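Local coordinates for protein halohydrin dehalogenase (Rhizobium radiobacter, PDB 4IY1) that probably catalyses the reversible loss of halide from vicinal halohydrins to give epoxides, and epoxide opening by nucleophiles such as cyanide, at residues F136-E141 with G241-V246; I173-V178 with K215-L220; R98-A103 with A146-G151. The protein carries 37 engineered substitutions. All blocks are in the same frame, centred on the assembly; numbering follows the deposited sequence.

From the N terminus, the first segment met is 98-103, on helix 94-122; contact 3 closes its loop when helix 143-163 returns at 146-151. Before that happens, contact 1 has already opened at 136-141, in the loop after strand 126-130, so contacts 1 and 3 cross. Contact 2 then opens on strand 170-175 and closes on helix 214-225, nested wholly within the large loop that contact 1 completes at 241-246, beyond strand 236-239. Contact 3 joins two helices, contact 2 fixes a helix to the sheet, and contact 1 ties two loops. Asn176 of segment 173-178 touches both Trp139 and Phe243, linking contacts 1 and 2, while Phe136 packs on Ala150 between contacts 1 and 3.

Contact 1: F136-E141 with G241-V246; sequences FGPWKE and GGFPVV. Engineered in segment 241-246: Val245 (natural residue Met), Val246 (natural residue Ile).
Pro138 and Trp139 meet Phe243 and Pro244 where two loops of the Rossmann-like short-chain dehydrogenase/reductase fold come together, one following strand 126-130 and the other strand 236-239. The bump is the pucker of Pro138: its CG sits 3.6 Å from Phe243 CE1 and also touches the second proline, with Pro138 CG 4.0 Å from Pro244 CG. The receiving hollow is shaped within the second loop. A cis peptide bond precedes Pro244, whose CB lies over the centre of the Phe243 ring, so proline and phenylalanine present one angled surface to the incoming ring. Pro138 likewise places its CD above the indole plane of Trp139, near the rim. With its CG anti to the backbone N (chi1 -180°), Phe243 carries CE1 and CZ out to the indole. The two aromatic planes are nearly parallel, at 20°, but slid apart, with centroids 5.2 Å from each other, so they scarcely overlap. Trp86 meets the indole at a steep angle, and in the second subunit another Pro244 packs on Pro138. Were Trp139 an alanine, the flank of Phe243 now filled by the six-membered ring would probably be left as a gap, and the phenyl ring would be less firmly held against turning. The touch is made by CZ2 and CH2 of the indole, Trp139 CZ2 lying 3.6 Å from Phe243 CZ.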
loop_
_atom_site.group_PDB
_atom_site.type_symbol
_atom_site.label_atom_id
_atom_site.label_comp_id
_atom_site.label_asym_id
_atom_site.label_seq_id
_atom_site.Cartn_x
_atom_site.Cartn_y
_atom_site.Cartn_z
ATOM N N PHE B 136 6.739 -7.422 0.105
ATOM C CA PHE B 136 5.985 -7.092 1.313
ATOM C C PHE B 136 4.950 -8.166 1.656
ATOM O O PHE B 136 3.915 -7.858 2.248
ATOM C CB PHE B 136 5.298 -5.726 1.157
ATOM C CG PHE B 136 6.266 -4.579 0.994
ATOM C CD1 PHE B 136 6.773 -3.909 2.113
ATOM C CD2 PHE B 136 6.664 -4.164 -0.272
ATOM C CE1 PHE B 136 7.698 -2.863 1.962
ATOM C CE2 PHE B 136 7.579 -3.113 -0.434
ATOM C CZ PHE B 136 8.073 -2.448 0.683
ATOM N N GLY B 137 5.223 -9.420 1.277
ATOM C CA GLY B 137 4.271 -10.520 1.516
ATOM C C GLY B 137 4.367 -11.089 2.927
ATOM O O GLY B 137 5.121 -10.575 3.760
ATOM N N PRO B 138 3.650 -12.199 3.193
ATOM C CA PRO B 138 3.500 -12.701 4.556
ATOM C C PRO B 138 4.489 -13.818 4.929
ATOM O O PRO B 138 4.378 -14.371 6.033
ATOM C CB PRO B 138 2.084 -13.263 4.544
ATOM C CG PRO B 138 1.957 -13.829 3.153
ATOM C CD PRO B 138 2.715 -12.869 2.258
ATOM N N TRP B 139 5.420 -14.164 4.032
ATOM C CA TRP B 139 6.424 -15.213 4.340
ATOM C C TRP B 139 7.536 -14.789 5.262
ATOM O O TRP B 139 7.885 -13.609 5.324
ATOM C CB TRP B 139 7.028 -15.775 3.067
ATOM C CG TRP B 139 6.049 -16.589 2.269
ATOM C CD1 TRP B 139 5.564 -17.866 2.555
ATOM C CD2 TRP B 139 5.331 -16.165 1.089
ATOM N NE1 TRP B 139 4.692 -18.278 1.590
ATOM C CE2 TRP B 139 4.485 -17.292 0.696
ATOM C CE3 TRP B 139 5.338 -15.017 0.308
ATOM C CZ2 TRP B 139 3.676 -17.244 -0.412
ATOM C CZ3 TRP B 139 4.515 -14.976 -0.811
ATOM C CH2 TRP B 139 3.703 -16.067 -1.165
ATOM N N LYS B 140 8.153 -15.758 5.944
ATOM C CA LYS B 140 9.407 -15.509 6.638
ATOM C C LYS B 140 10.557 -16.344 6.080
ATOM O O LYS B 140 10.354 -17.200 5.221
ATOM C CB LYS B 140 9.251 -15.699 8.139
ATOM C CG LYS B 140 8.357 -16.861 8.548
ATOM C CD LYS B 140 8.249 -16.950 10.063
ATOM C CE LYS B 140 8.020 -18.388 10.532
ATOM N NZ LYS B 140 8.688 -18.622 11.861
ATOM N N GLU B 141 11.781 -15.958 6.416
ATOM C CA GLU B 141 12.999 -16.547 5.801
ATOM C C GLU B 141 13.083 -16.540 4.275
ATOM O O GLU B 141 13.851 -17.326 3.695
ATOM C CB GLU B 141 13.229 -17.969 6.295
ATOM C CG GLU B 141 14.156 -18.026 7.484
ATOM C CD GLU B 141 14.191 -19.401 8.098
ATOM O OE1 GLU B 141 14.076 -19.487 9.344
ATOM O OE2 GLU B 141 14.290 -20.381 7.321
ATOM N N GLY B 241 -5.116 -14.908 -6.526
ATOM C CA GLY B 241 -6.408 -15.525 -6.151
ATOM C C GLY B 241 -6.902 -15.191 -4.749
ATOM O O GLY B 241 -7.616 -15.991 -4.133
ATOM N N GLY B 242 -6.494 -14.031 -4.221
ATOM C CA GLY B 242 -6.952 -13.545 -2.911
ATOM C C GLY B 242 -6.058 -13.981 -1.769
ATOM O O GLY B 242 -6.360 -13.742 -0.596
ATOM N N PHE B 243 -4.934 -14.605 -2.091
ATOM C CA PHE B 243 -3.924 -14.895 -1.064
ATOM C C PHE B 243 -3.403 -13.582 -0.483
ATOM O O PHE B 243 -3.331 -12.594 -1.200
ATOM C CB PHE B 243 -2.768 -15.703 -1.676
ATOM C CG PHE B 243 -1.686 -16.050 -0.703
ATOM C CD1 PHE B 243 -0.582 -15.214 -0.542
ATOM C CD2 PHE B 243 -1.726 -17.245 0.004
ATOM C CE1 PHE B 243 0.450 -15.556 0.314
ATOM C CE2 PHE B 243 -0.710 -17.581 0.885
ATOM C CZ PHE B 243 0.390 -16.739 1.031
ATOM N N PRO B 244 -3.092 -13.550 0.826
ATOM C CA PRO B 244 -3.381 -14.581 1.811
ATOM C C PRO B 244 -4.759 -14.434 2.453
ATOM O O PRO B 244 -5.276 -13.322 2.598
ATOM C CB PRO B 244 -2.298 -14.355 2.879
ATOM C CG PRO B 244 -1.906 -12.914 2.736
ATOM C CD PRO B 244 -2.490 -12.364 1.452
ATOM N N VAL B 245 -5.287 -15.559 2.925
ATOM C CA VAL B 245 -6.520 -15.605 3.685
ATOM C C VAL B 245 -6.207 -16.360 4.971
ATOM O O VAL B 245 -5.654 -17.466 4.921
ATOM C CB VAL B 245 -7.621 -16.300 2.835
ATOM C CG1 VAL B 245 -8.267 -17.472 3.544
ATOM C CG2 VAL B 245 -8.648 -15.303 2.351
ATOM N N VAL B 246 -6.340 -15.679 6.105
ATOM C CA VAL B 246 -6.196 -16.336 7.401
ATOM C C VAL B 246 -7.560 -16.536 8.032
ATOM O O VAL B 246 -8.507 -15.795 7.747
ATOM C CB VAL B 246 -5.297 -15.566 8.401
ATOM C CG1 VAL B 246 -4.035 -15.040 7.738
ATOM C CG2 VAL B 246 -6.069 -14.445 9.062
#

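Contact 2: I173-V178 with K215-L220. Engineered in segment 173-178: Ala174 (natural residue Gly), Gly177 (natural residue Tyr), Val178 (natural residue Leu).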
loop_
_atom_site.group_PDB
_atom_site.type_symbol
_atom_site.label_atom_id
_atom_site.label_comp_id
_atom_site.label_asym_id
_atom_site.label_seq_id
_atom_site.Cartn_x
_atom_site.Cartn_y
_atom_site.Cartn_z
ATOM N N ILE B 173 3.428 -7.539 -12.892
ATOM C CA ILE B 173 2.456 -8.563 -12.511
ATOM C C ILE B 173 3.064 -9.397 -11.407
ATOM O O ILE B 173 4.099 -10.012 -11.594
ATOM C CB ILE B 173 2.068 -9.487 -13.689
ATOM C CG1 ILE B 173 1.256 -8.724 -14.726
ATOM C CG2 ILE B 173 1.228 -10.678 -13.174
ATOM C CD1 ILE B 173 1.121 -9.481 -16.057
ATOM N N ALA B 174 2.427 -9.384 -10.239
ATOM C CA ALA B 174 3.018 -9.972 -9.054
ATOM C C ALA B 174 2.197 -11.232 -8.675
ATOM O O ALA B 174 1.176 -11.124 -8.025
ATOM C CB ALA B 174 2.972 -8.958 -7.891
ATOM N N PRO B 175 2.617 -12.405 -9.147
ATOM C CA PRO B 175 1.781 -13.589 -8.978
ATOM C C PRO B 175 2.043 -14.343 -7.691
ATOM O O PRO B 175 3.067 -14.143 -7.027
ATOM C CB PRO B 175 2.133 -14.462 -10.199
ATOM C CG PRO B 175 3.118 -13.662 -11.007
ATOM C CD PRO B 175 3.698 -12.629 -10.110
ATOM N N ASN B 176 1.055 -15.113 -7.264
ATOM C CA ASN B 176 1.325 -16.253 -6.376
ATOM C C ASN B 176 0.362 -17.393 -6.719
ATOM O O ASN B 176 -0.774 -17.137 -7.087
ATOM C CB ASN B 176 1.194 -15.852 -4.899
ATOM C CG ASN B 176 1.513 -17.005 -3.944
ATOM O OD1 ASN B 176 0.611 -17.621 -3.355
ATOM N ND2 ASN B 176 2.794 -17.292 -3.777
ATOM N N GLY B 177 0.860 -18.633 -6.715
ATOM C CA GLY B 177 0.011 -19.801 -6.894
ATOM C C GLY B 177 -0.392 -20.003 -8.345
ATOM O O GLY B 177 -1.467 -20.551 -8.629
ATOM N N VAL B 178 0.457 -19.566 -9.277
ATOM C CA VAL B 178 0.155 -19.800 -10.676
ATOM C C VAL B 178 0.756 -21.133 -11.111
ATOM O O VAL B 178 1.958 -21.346 -10.985
ATOM C CB VAL B 178 0.667 -18.678 -11.595
ATOM C CG1 VAL B 178 0.455 -19.094 -13.038
ATOM C CG2 VAL B 178 -0.090 -17.375 -11.315
ATOM N N LYS B 215 -3.076 -19.656 -18.318
ATOM C CA LYS B 215 -3.896 -18.950 -19.266
ATOM C C LYS B 215 -4.388 -17.623 -18.648
ATOM O O LYS B 215 -4.649 -16.664 -19.364
ATOM C CB LYS B 215 -5.089 -19.813 -19.678
ATOM C CG LYS B 215 -6.151 -19.026 -20.414
ATOM C CD LYS B 215 -6.750 -19.831 -21.547
ATOM C CE LYS B 215 -6.978 -18.993 -22.798
ATOM N NZ LYS B 215 -8.288 -19.398 -23.376
ATOM N N GLU B 216 -4.606 -17.608 -17.338
ATOM C CA GLU B 216 -5.069 -16.380 -16.670
ATOM C C GLU B 216 -3.943 -15.336 -16.700
ATOM O O GLU B 216 -4.128 -14.210 -17.183
ATOM C CB GLU B 216 -5.512 -16.681 -15.227
ATOM C CG GLU B 216 -6.892 -17.358 -15.141
ATOM C CD GLU B 216 -7.266 -17.758 -13.716
ATOM O OE1 GLU B 216 -8.265 -17.208 -13.185
ATOM O OE2 GLU B 216 -6.481 -18.509 -13.070
ATOM N N LEU B 217 -2.739 -15.811 -16.411
ATOM C CA LEU B 217 -1.554 -14.983 -16.435
ATOM C C LEU B 217 -1.261 -14.459 -17.847
ATOM O O LEU B 217 -1.079 -13.252 -18.048
ATOM C CB LEU B 217 -0.359 -15.742 -15.846
ATOM C CG LEU B 217 0.878 -14.859 -15.599
ATOM C CD1 LEU B 217 1.832 -15.427 -14.558
ATOM C CD2 LEU B 217 1.570 -14.605 -16.922
ATOM N N GLY B 218 -1.399 -15.331 -18.841
ATOM C CA GLY B 218 -1.417 -14.920 -20.254
ATOM C C GLY B 218 -2.488 -13.946 -20.682
ATOM O O GLY B 218 -2.247 -13.059 -21.517
ATOM N N GLU B 219 -3.712 -14.150 -20.217
ATOM C CA GLU B 219 -4.788 -13.261 -20.645
ATOM C C GLU B 219 -4.498 -11.828 -20.128
ATOM O O GLU B 219 -4.776 -10.837 -20.803
ATOM C CB GLU B 219 -6.153 -13.762 -20.129
ATOM C CG GLU B 219 -6.574 -15.130 -20.679
ATOM C CD GLU B 219 -7.379 -15.020 -21.956
ATOM O OE1 GLU B 219 -7.390 -13.946 -22.578
ATOM O OE2 GLU B 219 -8.071 -15.983 -22.297
ATOM N N LEU B 220 -3.922 -11.736 -18.938
ATOM C CA LEU B 220 -3.681 -10.440 -18.318
ATOM C C LEU B 220 -2.562 -9.728 -19.068
ATOM O O LEU B 220 -2.728 -8.608 -19.516
ATOM C CB LEU B 220 -3.289 -10.599 -16.846
ATOM C CG LEU B 220 -2.930 -9.277 -16.153
ATOM C CD1 LEU B 220 -4.081 -8.266 -16.252
ATOM C CD2 LEU B 220 -2.554 -9.474 -14.706
#
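Ile173 starts the contact by pointing from strand 170-175 at Leu220 of helix 214-225, and the two side chains meet tip to tip. The isoleucine's longer branch lies beside the backbone N (chi1 -69°) and then runs out extended, which carries the end of the chain to the leucine: Ile173 CG1 and Leu220 CD2 are 3.9 Å apart, and Ile173 CD1 reaches Leu220 CG at 4.1 Å. The next residue, Ala174, an engineered substitution, has no contact with the helix segment and packs on Trp238 of strand 236-239. Pro175, the last residue of the strand, again faces the helix. Its ring crosses Leu217 obliquely, with Pro175 CG 4.2 Å from Leu217 CD1. Asn176 turns to other partners, among them Trp139, and the engineered Gly177 takes a positive phi of 77° as the chain bends. Beyond that bend the engineered Val178 comes back to the helix, its CG1 4.2 Å from the same Leu217 CD1, so one leucine methyl serves both residues.

Leu217 and Leu220 stand about a turn apart on the helix and together give it an apolar stripe. Strand 236-239 shares that stripe, since Leu217 also rests on Leu239 and Leu220 on Phe237. The helix is thereby laid against neighbouring parallel strands, as helices are in the beta-alpha-beta crossovers of Rossmann-like folds. Glu216, on the same helix, finds its partners elsewhere: a salt bridge with Arg210 and a hydrogen bond to the backbone N of Tyr231 of the fourth subunit. Built from buried aliphatic carbons alone, the junction between strand and helix depends on fit and the exclusion of water rather than on directional bonds.

Contact 3: R98-A103 with A146-G151; sequences RDMVEA and ASARAG. Engineered in segment 98-103: Asp99 (natural residue Gly), Met100 (natural residue Ala). Engineered in segment 146-151: Ala146 (natural residue Thr).
Met100 and Val101 of helix 94-122 close around the single methyl of Ala148 on helix 143-163. Met100, an engineered substitution, can be followed outward. Its first carbon points toward the second helix, but Met100 CB stays 5.0 Å from Ala148 CB. One bond further on, CG makes the touch: lying anti to the backbone N (chi1 -168°), Met100 CG comes within 4.2 Å of Ala148 CB. There the chain folds, chi2 being 65°, and Met100 SD passes by at 5.3 Å from Ala148 CB. CE ends still farther from that methyl, while the side chain as a whole also packs on Thr144 and Tyr145.

Val101 supplies the other wall, and it does so partly with its backbone. Ala148 CB lies 4.2 Å from Val101 CA and equally far from Val101 CG2, so the methyl rests against the surface of the helix itself. Leu104 and Gln105 also touch Ala148. Such a small knob lets the helices come close, with Val101 CA only 5.4 Å from Ala148 CA.

The third subunit repeats these helices across its interface: its Val101 packs on Val101, its Ala154 on Ala150, while Arg98 pairs with Glu102 of the third subunit, and Glu102 with its Arg98, in salt bridges. Two long helices pairing with the same two of another subunit form the intersubunit four-helix bundle familiar from tetrameric short-chain dehydrogenases/reductases.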
loop_
_atom_site.group_PDB
_atom_site.type_symbol
_atom_site.label_atom_id
_atom_site.label_comp_id
_atom_site.label_asym_id
_atom_site.label_seq_id
_atom_site.Cartn_x
_atom_site.Cartn_y
_atom_site.Cartn_z
ATOM N N ARG B 98 23.493 -10.644 -3.855
ATOM C CA ARG B 98 23.917 -10.019 -5.127
ATOM C C ARG B 98 23.409 -10.795 -6.332
ATOM O O ARG B 98 22.804 -10.213 -7.230
ATOM C CB ARG B 98 25.452 -9.863 -5.225
ATOM C CG ARG B 98 26.032 -8.727 -4.400
ATOM C CD ARG B 98 27.504 -8.404 -4.755
ATOM N NE ARG B 98 28.081 -7.450 -3.801
ATOM C CZ ARG B 98 28.753 -7.793 -2.705
ATOM N NH1 ARG B 98 29.043 -9.062 -2.466
ATOM N NH2 ARG B 98 29.067 -6.876 -1.802
ATOM N N ASP B 99 23.532 -12.122 -6.296
ATOM C CA ASP B 99 23.012 -12.960 -7.381
ATOM C C ASP B 99 21.480 -12.888 -7.493
ATOM O O ASP B 99 20.936 -12.928 -8.594
ATOM C CB ASP B 99 23.437 -14.430 -7.211
ATOM C CG ASP B 99 24.945 -14.635 -7.308
ATOM O OD1 ASP B 99 25.660 -13.763 -7.855
ATOM O OD2 ASP B 99 25.423 -15.664 -6.779
ATOM N N MET B 100 20.793 -12.921 -6.358
ATOM C CA MET B 100 19.333 -12.718 -6.324
ATOM C C MET B 100 18.956 -11.381 -6.999
ATOM O O MET B 100 18.197 -11.346 -7.968
ATOM C CB MET B 100 18.835 -12.771 -4.868
ATOM C CG MET B 100 17.318 -12.874 -4.665
ATOM S SD MET B 100 16.619 -14.401 -5.291
ATOM C CE MET B 100 16.884 -15.445 -3.849
ATOM N N VAL B 101 19.569 -10.294 -6.556
ATOM C CA VAL B 101 19.263 -8.981 -7.134
ATOM C C VAL B 101 19.651 -8.962 -8.638
ATOM O O VAL B 101 18.887 -8.513 -9.503
ATOM C CB VAL B 101 19.963 -7.872 -6.325
ATOM C CG1 VAL B 101 19.825 -6.530 -7.022
ATOM C CG2 VAL B 101 19.367 -7.798 -4.913
ATOM N N GLU B 102 20.789 -9.559 -8.957
ATOM C CA GLU B 102 21.172 -9.696 -10.347
ATOM C C GLU B 102 20.059 -10.335 -11.181
ATOM O O GLU B 102 19.617 -9.755 -12.181
ATOM C CB GLU B 102 22.512 -10.441 -10.486
ATOM C CG GLU B 102 23.094 -10.332 -11.894
ATOM C CD GLU B 102 23.522 -8.904 -12.242
ATOM O OE1 GLU B 102 23.914 -8.149 -11.324
ATOM O OE2 GLU B 102 23.462 -8.522 -13.432
ATOM N N ALA B 103 19.535 -11.487 -10.735
ATOM C CA ALA B 103 18.505 -12.221 -11.531
ATOM C C ALA B 103 17.147 -11.502 -11.556
ATOM O O ALA B 103 16.461 -11.500 -12.583
ATOM C CB ALA B 103 18.343 -13.678 -11.030
ATOM N N ALA B 146 12.034 -11.667 -1.439
ATOM C CA ALA B 146 10.885 -10.763 -1.306
ATOM C C ALA B 146 11.375 -9.382 -1.708
ATOM O O ALA B 146 10.663 -8.621 -2.368
ATOM C CB ALA B 146 10.386 -10.749 0.143
ATOM N N SER B 147 12.569 -9.033 -1.234
ATOM C CA SER B 147 13.071 -7.673 -1.389
ATOM C C SER B 147 13.508 -7.338 -2.808
ATOM O O SER B 147 13.161 -6.284 -3.324
ATOM C CB SER B 147 14.152 -7.360 -0.349
ATOM O OG SER B 147 15.412 -7.763 -0.790
ATOM N N ALA B 148 14.147 -8.282 -3.490
ATOM C CA ALA B 148 14.455 -8.106 -4.917
ATOM C C ALA B 148 13.236 -8.019 -5.801
ATOM O O ALA B 148 13.176 -7.197 -6.753
ATOM C CB ALA B 148 15.406 -9.203 -5.411
ATOM N N ARG B 149 12.199 -8.779 -5.457
ATOM C CA ARG B 149 10.977 -8.676 -6.229
ATOM C C ARG B 149 10.310 -7.308 -6.001
ATOM O O ARG B 149 9.605 -6.816 -6.870
ATOM C CB ARG B 149 9.988 -9.826 -5.886
ATOM C CG ARG B 149 10.461 -11.215 -6.305
ATOM C CD ARG B 149 10.431 -11.379 -7.839
ATOM N NE ARG B 149 10.529 -12.771 -8.257
ATOM C CZ ARG B 149 10.473 -13.188 -9.521
ATOM N NH1 ARG B 149 10.547 -12.310 -10.507
ATOM N NH2 ARG B 149 10.413 -14.499 -9.802
ATOM N N ALA B 150 10.382 -6.803 -4.775
ATOM C CA ALA B 150 9.773 -5.488 -4.442
ATOM C C ALA B 150 10.548 -4.374 -5.186
ATOM O O ALA B 150 9.952 -3.434 -5.741
ATOM C CB ALA B 150 9.857 -5.247 -2.936
ATOM N N GLY B 151 11.855 -4.569 -5.292
ATOM C CA GLY B 151 12.714 -3.731 -6.148
ATOM C C GLY B 151 12.206 -3.665 -7.575
ATOM O O GLY B 151 12.049 -2.583 -8.147
#